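PDB 6NWZ: carbohydrate deacetylase Agd3 from Neosartorya fumigata, which deacetylates an exopolysaccharide, probably removing N-acetyl groups from galactosaminogalactan, and is required for biofilm formation by the fungus. Local coordinates for residues 218-221 / 226-229; 241-246 / 610-615; 253-258 / 386-391; 336-341 / 459-464; 522-527 / 574-579. All blocks are in the same frame, centred on the assembly; numbering follows the deposited sequence.

From the N terminus, contact 1 closes first, a short loop that folds back on the start of helix 224-237 in the carbohydrate-binding-module part of the chain. Contact 2 opens just after that helix and closes 364 residues later, joining the stretch that leads into strand 252-257 to strand 613-618; contacts 3, 4 and 5 are nested inside its loop. Contacts 3 and 4 cross, since residues 336-341 come between 253-258 and 386-391, and 459-464 follow both; together they tie strand ends and loops of the deacetylase. Contact 5 comes after them in series and pairs helices 520-536 and 569-584. No two contacts touch; contacts 3 and 5 approach most closely, about 8 Å between nearest atoms.

Contact 1: 218-221 / 226-229; sequences FATD and SNYL
Ser-226 reaches from the first turn of helix 224-237 into the loop that has just led up to it, and meets Ala-219 with both of its side-chain atoms. CB rests on the loop backbone, 3.6 Å from Ala-219 N. From there chi1 of -60° turns the hydroxyl back beside the backbone nitrogen of Ser-226, where OG accepts the N-H of Ala-219 at 3.0 Å (155° at the hydrogen). One residue on, Asn-227 gives a second bond: its ND2 donates to Thr-220 O at 3.0 Å, nearly straight at 168°. The oxygen lies in the plane of the asparagine amide, whereas the donor stands somewhat tilted from the Thr-220 carbonyl plane. ND2 is also bonded to Ser-223 O. The apolar end of the contact is Phe-218, whose CZ lies 3.8 Å from Leu-229 CB, with CE2 at 3.8 Å from the carbonyl oxygen of Ser-226. Phe-119 and Phe-214 also meet the Phe-218 ring, and Leu-145 and Phe-147 receive Leu-229. Two helix side chains thus satisfy one N-H and one carbonyl of an irregular loop, which is bonded through them to the helix it leads into, with Phe-218 packed against Leu-229.

Contact 2: 241-246 / 610-615; sequences LYAGHR and CGYGLS
At the start of strand 613-618, which runs antiparallel to both strand 22-31 and strand 622-629, Leu-614, and Tyr-612 just before the strand, meet Ala-243 of the connection between helix 224-237 and strand 252-257. The methyl of Ala-243 is the centre of the contact. Leu-614 CB stands 3.9 Å from Ala-243 CB, and Tyr-612 CE1 lies 3.8 Å from the same methyl, which sits at the edge of the tyrosine ring and close to its plane. Leu-614 reaches further: CG lies anti to the backbone nitrogen (chi1 -172°), which carries CD2 over the peptide link between Tyr-242 and Ala-243, 3.7 Å from Tyr-242 C and equally far from Ala-243 N. Val-626 and Val-628 of strand 622-629 also touch Leu-614. Tyr-612 sends its hydroxyl to the carbonyl oxygen of Gly-48, and the preceding Cys-610 is tied to Cys-635 by a disulfide. Since no hydrogen bond crosses between the two segments, their match rests on apolar contact around one small side chain, while their backbone hydrogen bonds go to other partners, among them Ser-25 for Leu-614 and Thr-642 of strand 639-643 for Tyr-242.

Contact 3: 253-258 / 386-391; sequences QIDDMF and ISHTFT. With ZN (zinc ion), chain L; ZN (zinc ion), chain M.
Strand 252-257 at Asp-255 and the chain just beyond strand 384-387 at His-388 bring their CA atoms to 7.0 Å; both strands pair in parallel with strand 300-304, and at Asp-256 the backbone takes a positive phi of 72°. Asp-256 and His-388 share a zinc ion, bound by Asp-256 OD1 at 2.0 Å and by His-388 NE2 at 2.2 Å. The aspartate oxygen comes to the edge of the imidazole near its plane, both being ligands of the one zinc, and the two atoms are not hydrogen-bonded. Asp-255 approaches the same ring over its face: CB lies 4.1 Å from the ring centroid in a CH-pi contact, and the side chains cross at about a right angle. Its carboxylate leads to a second zinc, bound by Asp-255 OD2 at 2.4 Å and by His-546, while Arg-491 makes a salt bridge with OD1. With His-392, four residues beyond His-388, the first site has the Asp-His-His ligand set familiar from metal-dependent polysaccharide deacetylases, and the adjacent pair of aspartates also resembles that family. Chi1 of -163° places the imidazole anti to the histidine backbone nitrogen, extended from the strand end toward the metal. Behind it the backbone is braced by an ST turn, in which Ser-387 OG accepts from Thr-389 N at 3.3 Å; Asn-410 of helix 400-417 also bonds this hydroxyl.

Contact 4: 336-341 / 459-464; sequences TPLEFK and NTRPVL. With NAG (2-acetamido-2-deoxy-beta-D-glucopyranose), chain B.
Glu-339 and Arg-461 come from opposite directions to form a salt bridge along the NE side of the guanidinium. Arg-461 NE donates to Glu-339 OE1 at 2.7 Å, with the oxygen near the guanidinium plane, and NH2 adds a weak bond to Glu-339 OE2 at 3.3 Å. The two flat groups are not coplanar: carboxylate and guanidinium are turned 60° apart, and NE meets OE1 from above the carboxylate plane. Apolar groups cover both faces of the guanidinium. Leu-338 CD1 stands 4.2 Å above the plane of the Arg-461 guanidinium on one side, and Leu-464 CD1 lies 3.5 Å from that plane on the opposite side, each over its centre. Val-463 adds a wall along the carboxylate, its CB 3.6 Å from Glu-339 OE2. The arginine chain is bent at chi3 (63°), which brings its head back over Leu-464, and a 3-10 turn holds that leucine in place through Leu-464 N to Arg-461 O at 2.9 Å. Second partners fix the charged ends: Glu-339 OE2 is hydrogen-bonded to His-439 NE2, and Arg-461 NH1 to Ile-435 O. The leucines probably shield the ion pair from water and so strengthen it. Further out, Thr-336 CG2 lies 3.4 Å from O7 of the N-acetylglucosamine, whose glycan is presumably carried by Asn-397. Leu-338 and Glu-339 are the central residues of a type II beta turn from Pro-337 to Phe-340, and positive phi at Glu-339 fits its third position; the turn presents Glu-339 to Arg-461, so that the salt bridge joins two loops of the deacetylase.

Contact 5: 522-527 / 574-579; sequences DLLAVE and VETIVQ
Glu-527, which Ile-577 touches across the contact, is gripped at three oxygens. Its backbone O takes a hydrogen bond from Thr-531 OG1, and Ile-577 CD1 packs against that Glu-527 O at 3.9 Å. Its carboxylate is held at both oxygens: OE1 accepts from the indole NE1 of Trp-573 on helix 569-584, and OE2 forms a salt bridge with Arg-495. The Glu-527 side chain comes within about 6 Å of the zinc ion bound by Asp-530 and His-534. About one turn earlier on helix 520-536, Leu-524 lies against Thr-576 OG1, with Leu-524 CD1 at 3.8 Å from this oxygen and Leu-524 CB and CD2 each at 3.9 Å, while the carbonyl oxygen of Ala-572, one turn back on the threonine's own helix, is its hydrogen-bonding partner. Chi1 of -65° makes this possible, setting the hydroxyl beside the backbone nitrogen and leaving CG2 anti to that nitrogen. The methyl consequently faces the neighbouring helix, where Thr-576 CG2 comes to 3.7 Å from Leu-524 O. The two side chains pass obliquely. This is helix-to-helix packing within the deacetylase, between 520-536 and 569-584, in which methyl groups of one helix lie against backbone carbonyls of the other; no hydrogen bond joins the two segments. On another flank of helix 569-584, Gln-579 NE2 donates to Glu-575 OE1 at 2.7 Å, meeting the oxygen nearly along its C-O axis, with the oxygen in the plane of the Gln-579 amide. Lys-291 shares that oxygen, and Trp-284 of helix 275-289 bonds Glu-575 OE2.

Contact 1: 218-221 / 226-229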
# COMPACT_ATOMS: atom_id res chain seq x y z
N PHE A 218 -8.86 -14.51 -11.10
CA PHE A 218 -8.14 -13.45 -10.40
C PHE A 218 -8.67 -12.08 -10.81
O PHE A 218 -9.07 -11.87 -11.96
CB PHE A 218 -6.64 -13.54 -10.69
CG PHE A 218 -5.91 -14.47 -9.77
CD1 PHE A 218 -6.12 -15.84 -9.82
CD2 PHE A 218 -4.99 -13.98 -8.85
CE1 PHE A 218 -5.44 -16.69 -8.97
CE2 PHE A 218 -4.31 -14.82 -8.00
CZ PHE A 218 -4.53 -16.18 -8.06
N ALA A 219 -8.67 -11.14 -9.86
CA ALA A 219 -9.15 -9.79 -10.10
C ALA A 219 -8.50 -8.89 -9.05
O ALA A 219 -9.11 -8.49 -8.06
CB ALA A 219 -10.67 -9.70 -10.05
N THR A 220 -7.22 -8.58 -9.27
CA THR A 220 -6.47 -7.75 -8.33
C THR A 220 -7.00 -6.33 -8.25
O THR A 220 -6.61 -5.60 -7.33
CB THR A 220 -4.99 -7.74 -8.71
OG1 THR A 220 -4.84 -7.13 -10.00
CG2 THR A 220 -4.43 -9.16 -8.75
N ASP A 221 -7.87 -5.91 -9.17
CA ASP A 221 -8.38 -4.55 -9.14
C ASP A 221 -9.36 -4.33 -7.99
O ASP A 221 -9.38 -3.26 -7.38
CB ASP A 221 -9.04 -4.20 -10.48
CG ASP A 221 -9.84 -5.35 -11.06
OD1 ASP A 221 -9.36 -6.50 -11.01
OD2 ASP A 221 -10.95 -5.11 -11.58
N SER A 226 -7.68 -12.03 -4.22
CA SER A 226 -6.72 -12.17 -5.32
C SER A 226 -5.37 -11.58 -4.95
O SER A 226 -4.32 -12.18 -5.23
CB SER A 226 -7.27 -11.50 -6.57
OG SER A 226 -8.50 -12.08 -6.97
N ASN A 227 -5.36 -10.41 -4.30
CA ASN A 227 -4.11 -9.83 -3.83
C ASN A 227 -3.45 -10.65 -2.73
O ASN A 227 -2.24 -10.52 -2.51
CB ASN A 227 -4.35 -8.40 -3.33
CG ASN A 227 -4.53 -7.41 -4.46
OD1 ASN A 227 -3.56 -6.80 -4.92
ND2 ASN A 227 -5.76 -7.26 -4.93
N TYR A 228 -4.22 -11.50 -2.03
CA TYR A 228 -3.64 -12.42 -1.07
C TYR A 228 -3.02 -13.63 -1.76
O TYR A 228 -1.89 -14.03 -1.44
CB TYR A 228 -4.70 -12.88 -0.07
CG TYR A 228 -4.27 -13.99 0.87
CD1 TYR A 228 -3.31 -13.75 1.84
CD2 TYR A 228 -4.83 -15.26 0.80
CE1 TYR A 228 -2.92 -14.75 2.71
CE2 TYR A 228 -4.44 -16.27 1.67
CZ TYR A 228 -3.48 -16.00 2.63
OH TYR A 228 -3.08 -16.99 3.51
N LEU A 229 -3.75 -14.21 -2.71
CA LEU A 229 -3.28 -15.43 -3.36
C LEU A 229 -2.03 -15.19 -4.19
O LEU A 229 -1.18 -16.09 -4.30
CB LEU A 229 -4.39 -16.01 -4.25
CG LEU A 229 -5.70 -16.41 -3.56
CD1 LEU A 229 -6.68 -16.94 -4.59
CD2 LEU A 229 -5.45 -17.46 -2.48

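Contact 2: 241-246 / 610-615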
# COMPACT_ATOMS: atom_id res chain seq x y z
N LEU A 241 13.71 -15.74 -5.24
CA LEU A 241 14.90 -15.02 -5.68
C LEU A 241 14.52 -14.15 -6.87
O LEU A 241 14.10 -14.67 -7.91
CB LEU A 241 16.02 -15.99 -6.05
CG LEU A 241 17.37 -15.45 -6.51
CD1 LEU A 241 18.02 -14.63 -5.41
CD2 LEU A 241 18.26 -16.61 -6.92
N TYR A 242 14.65 -12.83 -6.72
CA TYR A 242 14.17 -11.91 -7.74
C TYR A 242 14.72 -10.51 -7.47
O TYR A 242 15.14 -10.19 -6.36
CB TYR A 242 12.63 -11.87 -7.78
CG TYR A 242 12.00 -11.54 -6.45
CD1 TYR A 242 11.77 -10.22 -6.06
CD2 TYR A 242 11.63 -12.55 -5.57
CE1 TYR A 242 11.20 -9.92 -4.84
CE2 TYR A 242 11.06 -12.26 -4.35
CZ TYR A 242 10.84 -10.94 -3.99
OH TYR A 242 10.27 -10.66 -2.77
N ALA A 243 14.69 -9.69 -8.52
CA ALA A 243 14.96 -8.26 -8.38
C ALA A 243 13.67 -7.62 -7.90
O ALA A 243 12.74 -7.42 -8.69
CB ALA A 243 15.45 -7.67 -9.69
N GLY A 244 13.59 -7.32 -6.62
CA GLY A 244 12.38 -6.73 -6.08
C GLY A 244 12.48 -6.56 -4.59
O GLY A 244 13.55 -6.66 -4.00
N HIS A 245 11.31 -6.31 -3.98
CA HIS A 245 11.25 -5.91 -2.58
C HIS A 245 9.81 -5.97 -2.06
O HIS A 245 8.92 -5.32 -2.61
CB HIS A 245 11.82 -4.49 -2.44
CG HIS A 245 11.74 -3.93 -1.05
ND1 HIS A 245 12.23 -4.60 0.05
CD2 HIS A 245 11.24 -2.76 -0.60
CE1 HIS A 245 12.03 -3.86 1.13
NE2 HIS A 245 11.43 -2.74 0.76
N ARG A 246 9.59 -6.74 -0.99
CA ARG A 246 8.27 -6.92 -0.39
C ARG A 246 8.23 -6.24 0.98
O ARG A 246 8.74 -6.79 1.96
CB ARG A 246 7.92 -8.40 -0.25
CG ARG A 246 6.56 -8.64 0.40
CD ARG A 246 6.39 -10.08 0.83
NE ARG A 246 7.07 -10.36 2.09
CZ ARG A 246 7.38 -11.58 2.52
NH1 ARG A 246 7.08 -12.65 1.79
NH2 ARG A 246 8.00 -11.74 3.69
N CYS A 610 15.68 3.12 -14.53
CA CYS A 610 17.00 2.62 -14.89
C CYS A 610 16.94 1.33 -15.71
O CYS A 610 17.96 0.95 -16.30
CB CYS A 610 17.84 2.37 -13.64
SG CYS A 610 18.26 3.85 -12.68
N GLY A 611 15.80 0.66 -15.75
CA GLY A 611 15.72 -0.62 -16.43
C GLY A 611 16.62 -1.67 -15.80
O GLY A 611 17.45 -2.27 -16.48
N TYR A 612 16.46 -1.89 -14.50
CA TYR A 612 17.28 -2.88 -13.81
C TYR A 612 16.77 -4.29 -14.11
O TYR A 612 15.59 -4.50 -14.40
CB TYR A 612 17.28 -2.64 -12.30
CG TYR A 612 15.93 -2.78 -11.63
CD1 TYR A 612 15.47 -4.02 -11.21
CD2 TYR A 612 15.13 -1.67 -11.40
CE1 TYR A 612 14.24 -4.15 -10.59
CE2 TYR A 612 13.90 -1.79 -10.79
CZ TYR A 612 13.46 -3.03 -10.38
OH TYR A 612 12.24 -3.15 -9.77
N GLY A 613 17.69 -5.25 -14.04
CA GLY A 613 17.33 -6.63 -14.28
C GLY A 613 18.25 -7.56 -13.51
O GLY A 613 19.34 -7.18 -13.07
N LEU A 614 17.77 -8.79 -13.34
CA LEU A 614 18.53 -9.83 -12.67
C LEU A 614 18.71 -11.01 -13.61
O LEU A 614 17.90 -11.24 -14.51
CB LEU A 614 17.83 -10.29 -11.38
CG LEU A 614 18.58 -11.24 -10.44
CD1 LEU A 614 19.79 -10.57 -9.83
CD2 LEU A 614 17.65 -11.76 -9.35
N SER A 615 19.80 -11.75 -13.40
CA SER A 615 20.02 -13.01 -14.09
C SER A 615 20.71 -13.95 -13.11
O SER A 615 21.44 -13.52 -12.23
CB SER A 615 20.87 -12.84 -15.35
OG SER A 615 22.13 -12.29 -15.04

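Contact 3: 253-258 / 386-391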
# COMPACT_ATOMS: atom_id res chain seq x y z
N GLN A 253 -2.12 8.84 9.56
CA GLN A 253 -1.93 10.26 9.84
C GLN A 253 -3.17 10.86 10.48
O GLN A 253 -4.30 10.59 10.04
CB GLN A 253 -1.58 11.02 8.57
CG GLN A 253 -0.22 10.68 8.02
CD GLN A 253 0.10 11.46 6.77
OE1 GLN A 253 -0.79 11.76 5.97
NE2 GLN A 253 1.36 11.80 6.59
N ILE A 254 -2.97 11.69 11.50
CA ILE A 254 -4.05 12.31 12.25
C ILE A 254 -4.01 13.81 11.95
O ILE A 254 -3.15 14.53 12.47
CB ILE A 254 -3.93 12.06 13.76
CG1 ILE A 254 -3.74 10.57 14.04
CG2 ILE A 254 -5.16 12.59 14.48
CD1 ILE A 254 -4.86 9.70 13.53
N ASP A 255 -4.95 14.27 11.13
CA ASP A 255 -5.01 15.68 10.77
C ASP A 255 -5.72 16.49 11.85
O ASP A 255 -6.41 15.95 12.72
CB ASP A 255 -5.74 15.86 9.44
CG ASP A 255 -5.04 15.20 8.26
OD1 ASP A 255 -3.93 14.64 8.44
OD2 ASP A 255 -5.60 15.24 7.15
N ASP A 256 -5.53 17.81 11.79
CA ASP A 256 -6.31 18.78 12.56
C ASP A 256 -5.98 18.77 14.05
O ASP A 256 -6.81 19.18 14.87
CB ASP A 256 -7.81 18.56 12.37
CG ASP A 256 -8.25 18.72 10.93
OD1 ASP A 256 -7.39 18.95 10.05
OD2 ASP A 256 -9.47 18.64 10.67
N MET A 257 -4.78 18.34 14.43
CA MET A 257 -4.40 18.37 15.84
C MET A 257 -4.30 19.81 16.33
O MET A 257 -3.74 20.68 15.66
CB MET A 257 -3.08 17.64 16.07
CG MET A 257 -2.67 17.55 17.54
SD MET A 257 -3.84 16.66 18.60
CE MET A 257 -3.86 15.06 17.80
N PHE A 258 -4.86 20.04 17.52
CA PHE A 258 -5.03 21.31 18.23
C PHE A 258 -6.24 22.08 17.73
O PHE A 258 -6.58 23.10 18.33
CB PHE A 258 -3.79 22.22 18.17
CG PHE A 258 -2.62 21.72 18.98
CD1 PHE A 258 -2.47 22.07 20.31
CD2 PHE A 258 -1.67 20.89 18.40
CE1 PHE A 258 -1.40 21.61 21.05
CE2 PHE A 258 -0.60 20.42 19.14
CZ PHE A 258 -0.47 20.78 20.46
N ILE A 386 4.21 16.32 11.76
CA ILE A 386 4.31 17.00 10.47
C ILE A 386 3.37 18.20 10.51
O ILE A 386 2.42 18.25 11.29
CB ILE A 386 3.97 16.03 9.31
CG1 ILE A 386 4.38 16.64 7.96
CG2 ILE A 386 2.49 15.66 9.34
CD1 ILE A 386 3.90 15.85 6.77
N SER A 387 3.66 19.19 9.66
CA SER A 387 2.86 20.41 9.63
C SER A 387 1.58 20.22 8.83
O SER A 387 1.58 19.59 7.77
CB SER A 387 3.67 21.57 9.02
OG SER A 387 2.86 22.73 8.88
N HIS A 388 0.49 20.81 9.33
CA HIS A 388 -0.80 20.81 8.66
C HIS A 388 -1.27 22.25 8.41
O HIS A 388 -2.47 22.53 8.38
CB HIS A 388 -1.83 20.04 9.49
CG HIS A 388 -3.06 19.65 8.74
ND1 HIS A 388 -3.02 19.08 7.48
CD2 HIS A 388 -4.37 19.73 9.07
CE1 HIS A 388 -4.25 18.83 7.07
NE2 HIS A 388 -5.09 19.22 8.02
N THR A 389 -0.30 23.16 8.21
CA THR A 389 -0.47 24.61 8.10
C THR A 389 -0.89 25.24 9.42
O THR A 389 -1.37 24.56 10.34
CB THR A 389 -1.46 25.01 7.00
OG1 THR A 389 -2.79 24.63 7.38
CG2 THR A 389 -1.09 24.34 5.69
N PHE A 390 -0.72 26.56 9.54
CA PHE A 390 -0.90 27.22 10.82
C PHE A 390 -2.39 27.35 11.17
O PHE A 390 -2.84 26.86 12.20
CB PHE A 390 -0.22 28.59 10.81
CG PHE A 390 -0.15 29.25 12.16
CD1 PHE A 390 0.56 28.68 13.20
CD2 PHE A 390 -0.79 30.46 12.38
CE1 PHE A 390 0.62 29.29 14.44
CE2 PHE A 390 -0.73 31.08 13.62
CZ PHE A 390 -0.02 30.50 14.65
N THR A 391 -3.16 28.00 10.29
CA THR A 391 -4.56 28.30 10.58
C THR A 391 -5.54 27.37 9.88
O THR A 391 -6.75 27.54 10.05
CB THR A 391 -4.87 29.75 10.19
OG1 THR A 391 -5.06 29.84 8.77
CG2 THR A 391 -3.72 30.65 10.58
ZN ZN L . -7.32 19.27 8.10
ZN ZN M . -7.72 16.18 6.41

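Contact 4: 336-341 / 459-464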
# COMPACT_ATOMS: atom_id res chain seq x y z
N THR A 336 -14.26 26.60 -3.09
CA THR A 336 -14.20 26.54 -4.53
C THR A 336 -14.60 25.14 -5.00
O THR A 336 -14.59 24.19 -4.21
CB THR A 336 -12.79 26.87 -5.02
OG1 THR A 336 -11.91 25.78 -4.73
CG2 THR A 336 -12.28 28.13 -4.33
N PRO A 337 -14.96 24.99 -6.27
CA PRO A 337 -15.15 23.64 -6.81
C PRO A 337 -13.90 22.80 -6.62
O PRO A 337 -12.78 23.32 -6.60
CB PRO A 337 -15.44 23.88 -8.30
CG PRO A 337 -16.00 25.26 -8.35
CD PRO A 337 -15.30 26.03 -7.26
N LEU A 338 -14.09 21.50 -6.44
CA LEU A 338 -12.95 20.60 -6.33
C LEU A 338 -12.09 20.71 -7.59
O LEU A 338 -12.59 20.98 -8.68
CB LEU A 338 -13.43 19.16 -6.12
CG LEU A 338 -12.54 18.23 -5.30
CD1 LEU A 338 -12.57 18.60 -3.83
CD2 LEU A 338 -12.95 16.78 -5.47
N GLU A 339 -10.79 20.51 -7.41
CA GLU A 339 -9.82 20.59 -8.51
C GLU A 339 -9.77 21.98 -9.15
O GLU A 339 -9.39 22.12 -10.32
CB GLU A 339 -10.09 19.54 -9.60
CG GLU A 339 -10.60 18.18 -9.11
CD GLU A 339 -9.59 17.43 -8.28
OE1 GLU A 339 -10.01 16.51 -7.53
OE2 GLU A 339 -8.38 17.74 -8.36
N PHE A 340 -10.15 23.02 -8.41
CA PHE A 340 -10.14 24.37 -8.96
C PHE A 340 -8.71 24.87 -9.10
O PHE A 340 -7.97 24.96 -8.12
CB PHE A 340 -10.95 25.30 -8.08
CG PHE A 340 -10.71 26.76 -8.34
CD1 PHE A 340 -11.24 27.38 -9.45
CD2 PHE A 340 -9.94 27.51 -7.46
CE1 PHE A 340 -11.01 28.73 -9.69
CE2 PHE A 340 -9.71 28.86 -7.70
CZ PHE A 340 -10.24 29.47 -8.81
N LYS A 341 -8.32 25.21 -10.33
CA LYS A 341 -7.00 25.77 -10.61
C LYS A 341 -7.10 27.29 -10.55
O LYS A 341 -7.75 27.91 -11.40
CB LYS A 341 -6.49 25.30 -11.97
CG LYS A 341 -5.22 25.98 -12.44
CD LYS A 341 -4.71 25.33 -13.72
CE LYS A 341 -3.69 26.21 -14.43
NZ LYS A 341 -2.54 26.57 -13.55
N ASN A 459 -6.62 9.91 -2.65
CA ASN A 459 -6.81 8.86 -3.65
C ASN A 459 -8.24 8.78 -4.18
O ASN A 459 -8.47 7.98 -5.09
CB ASN A 459 -6.41 7.51 -3.07
CG ASN A 459 -4.90 7.33 -3.03
OD1 ASN A 459 -4.15 8.28 -3.22
ND2 ASN A 459 -4.45 6.10 -2.78
N THR A 460 -9.18 9.58 -3.67
CA THR A 460 -10.50 9.67 -4.28
C THR A 460 -10.54 10.65 -5.44
O THR A 460 -11.55 10.71 -6.15
CB THR A 460 -11.55 10.07 -3.23
OG1 THR A 460 -11.34 11.43 -2.83
CG2 THR A 460 -11.48 9.17 -2.01
N ARG A 461 -9.47 11.41 -5.65
CA ARG A 461 -9.38 12.38 -6.73
C ARG A 461 -8.32 11.91 -7.73
O ARG A 461 -7.12 12.11 -7.50
CB ARG A 461 -9.02 13.77 -6.18
CG ARG A 461 -10.04 14.29 -5.18
CD ARG A 461 -9.46 15.38 -4.28
NE ARG A 461 -9.05 16.56 -5.02
CZ ARG A 461 -8.45 17.61 -4.47
NH1 ARG A 461 -8.21 17.62 -3.17
NH2 ARG A 461 -8.11 18.65 -5.22
N PRO A 462 -8.72 11.28 -8.84
CA PRO A 462 -7.72 10.72 -9.77
C PRO A 462 -6.73 11.74 -10.30
O PRO A 462 -5.63 11.35 -10.71
CB PRO A 462 -8.59 10.15 -10.90
CG PRO A 462 -9.91 9.88 -10.26
CD PRO A 462 -10.10 10.97 -9.25
N VAL A 463 -7.08 13.03 -10.31
CA VAL A 463 -6.15 14.06 -10.76
C VAL A 463 -4.87 14.07 -9.93
O VAL A 463 -3.83 14.52 -10.42
CB VAL A 463 -6.85 15.44 -10.71
CG1 VAL A 463 -6.06 16.47 -11.51
CG2 VAL A 463 -8.27 15.32 -11.22
N LEU A 464 -4.92 13.58 -8.69
CA LEU A 464 -3.80 13.66 -7.76
C LEU A 464 -3.00 12.37 -7.69
O LEU A 464 -2.15 12.23 -6.80
CB LEU A 464 -4.31 14.02 -6.37
CG LEU A 464 -5.07 15.35 -6.27
CD1 LEU A 464 -5.51 15.63 -4.84
CD2 LEU A 464 -4.20 16.48 -6.80
C1 NAG B . -11.44 33.48 -6.00
C2 NAG B . -12.97 33.47 -6.09
C3 NAG B . -13.47 34.70 -6.85
C4 NAG B . -12.90 35.97 -6.23
C5 NAG B . -11.38 35.88 -6.20
C6 NAG B . -10.72 37.07 -5.55
C7 NAG B . -13.82 31.17 -6.05
C8 NAG B . -14.29 30.01 -6.87
N2 NAG B . -13.45 32.26 -6.73
O3 NAG B . -14.89 34.73 -6.82
O4 NAG B . -13.30 37.10 -7.00
O5 NAG B . -10.99 34.72 -5.45
O6 NAG B . -11.32 37.38 -4.29
O7 NAG B . -13.78 31.13 -4.82

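Contact 5: 522-527 / 574-579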
# COMPACT_ATOMS: atom_id res chain seq x y z
N ASP A 522 -20.20 -3.72 10.70
CA ASP A 522 -20.38 -3.79 9.26
C ASP A 522 -19.46 -2.82 8.54
O ASP A 522 -18.84 -3.16 7.52
CB ASP A 522 -21.84 -3.52 8.90
CG ASP A 522 -22.76 -4.63 9.39
OD1 ASP A 522 -22.44 -5.81 9.13
OD2 ASP A 522 -23.79 -4.32 10.03
N LEU A 523 -19.33 -1.59 9.07
CA LEU A 523 -18.42 -0.62 8.48
C LEU A 523 -16.98 -1.09 8.59
O LEU A 523 -16.20 -0.97 7.63
CB LEU A 523 -18.61 0.75 9.15
CG LEU A 523 -17.76 1.94 8.69
CD1 LEU A 523 -18.54 3.23 8.92
CD2 LEU A 523 -16.42 2.01 9.42
N LEU A 524 -16.60 -1.62 9.75
CA LEU A 524 -15.25 -2.14 9.93
C LEU A 524 -14.99 -3.35 9.03
O LEU A 524 -13.86 -3.56 8.59
CB LEU A 524 -15.02 -2.49 11.40
CG LEU A 524 -14.95 -1.32 12.38
CD1 LEU A 524 -14.96 -1.83 13.82
CD2 LEU A 524 -13.73 -0.45 12.13
N ALA A 525 -16.03 -4.14 8.75
CA ALA A 525 -15.85 -5.30 7.89
C ALA A 525 -15.47 -4.89 6.47
O ALA A 525 -14.55 -5.46 5.87
CB ALA A 525 -17.11 -6.16 7.88
N VAL A 526 -16.17 -3.89 5.91
CA VAL A 526 -15.83 -3.45 4.56
C VAL A 526 -14.50 -2.71 4.57
O VAL A 526 -13.74 -2.78 3.59
CB VAL A 526 -16.96 -2.59 3.96
CG1 VAL A 526 -18.32 -3.06 4.45
CG2 VAL A 526 -16.77 -1.12 4.25
N GLU A 527 -14.16 -2.03 5.67
CA GLU A 527 -12.84 -1.42 5.76
C GLU A 527 -11.75 -2.47 5.83
O GLU A 527 -10.65 -2.26 5.30
CB GLU A 527 -12.77 -0.50 6.98
CG GLU A 527 -13.49 0.81 6.80
CD GLU A 527 -12.82 1.70 5.77
OE1 GLU A 527 -11.58 1.66 5.66
OE2 GLU A 527 -13.55 2.44 5.07
N VAL A 574 -7.70 0.46 13.36
CA VAL A 574 -6.37 -0.12 13.37
C VAL A 574 -6.41 -1.54 13.93
O VAL A 574 -5.78 -2.46 13.39
CB VAL A 574 -5.39 0.78 14.15
CG1 VAL A 574 -4.01 0.15 14.23
CG2 VAL A 574 -5.32 2.15 13.51
N GLU A 575 -7.17 -1.76 15.00
CA GLU A 575 -7.32 -3.11 15.54
C GLU A 575 -7.87 -4.06 14.49
O GLU A 575 -7.38 -5.18 14.34
CB GLU A 575 -8.22 -3.09 16.78
CG GLU A 575 -7.58 -2.46 18.01
CD GLU A 575 -6.55 -3.37 18.66
OE1 GLU A 575 -6.48 -4.56 18.29
OE2 GLU A 575 -5.82 -2.89 19.56
N THR A 576 -8.89 -3.62 13.75
CA THR A 576 -9.46 -4.47 12.71
C THR A 576 -8.44 -4.79 11.63
O THR A 576 -8.31 -5.94 11.20
CB THR A 576 -10.69 -3.79 12.11
OG1 THR A 576 -11.71 -3.68 13.12
CG2 THR A 576 -11.22 -4.58 10.91
N ILE A 577 -7.69 -3.78 11.19
CA ILE A 577 -6.78 -3.95 10.07
C ILE A 577 -5.57 -4.79 10.48
O ILE A 577 -5.17 -5.72 9.77
CB ILE A 577 -6.38 -2.58 9.51
CG1 ILE A 577 -7.32 -2.18 8.37
CG2 ILE A 577 -4.93 -2.56 9.05
CD1 ILE A 577 -8.79 -2.09 8.76
N VAL A 578 -4.99 -4.49 11.65
CA VAL A 578 -3.77 -5.18 12.08
C VAL A 578 -4.05 -6.65 12.36
O VAL A 578 -3.27 -7.53 11.96
CB VAL A 578 -3.17 -4.48 13.31
CG1 VAL A 578 -2.05 -5.33 13.89
CG2 VAL A 578 -2.66 -3.08 12.95
N GLN A 579 -5.15 -6.94 13.05
CA GLN A 579 -5.44 -8.33 13.40
C GLN A 579 -5.71 -9.17 12.16
O GLN A 579 -5.31 -10.34 12.10
CB GLN A 579 -6.63 -8.38 14.36
CG GLN A 579 -6.33 -7.76 15.71
CD GLN A 579 -7.48 -7.89 16.68
OE1 GLN A 579 -8.20 -8.89 16.69
NE2 GLN A 579 -7.67 -6.87 17.51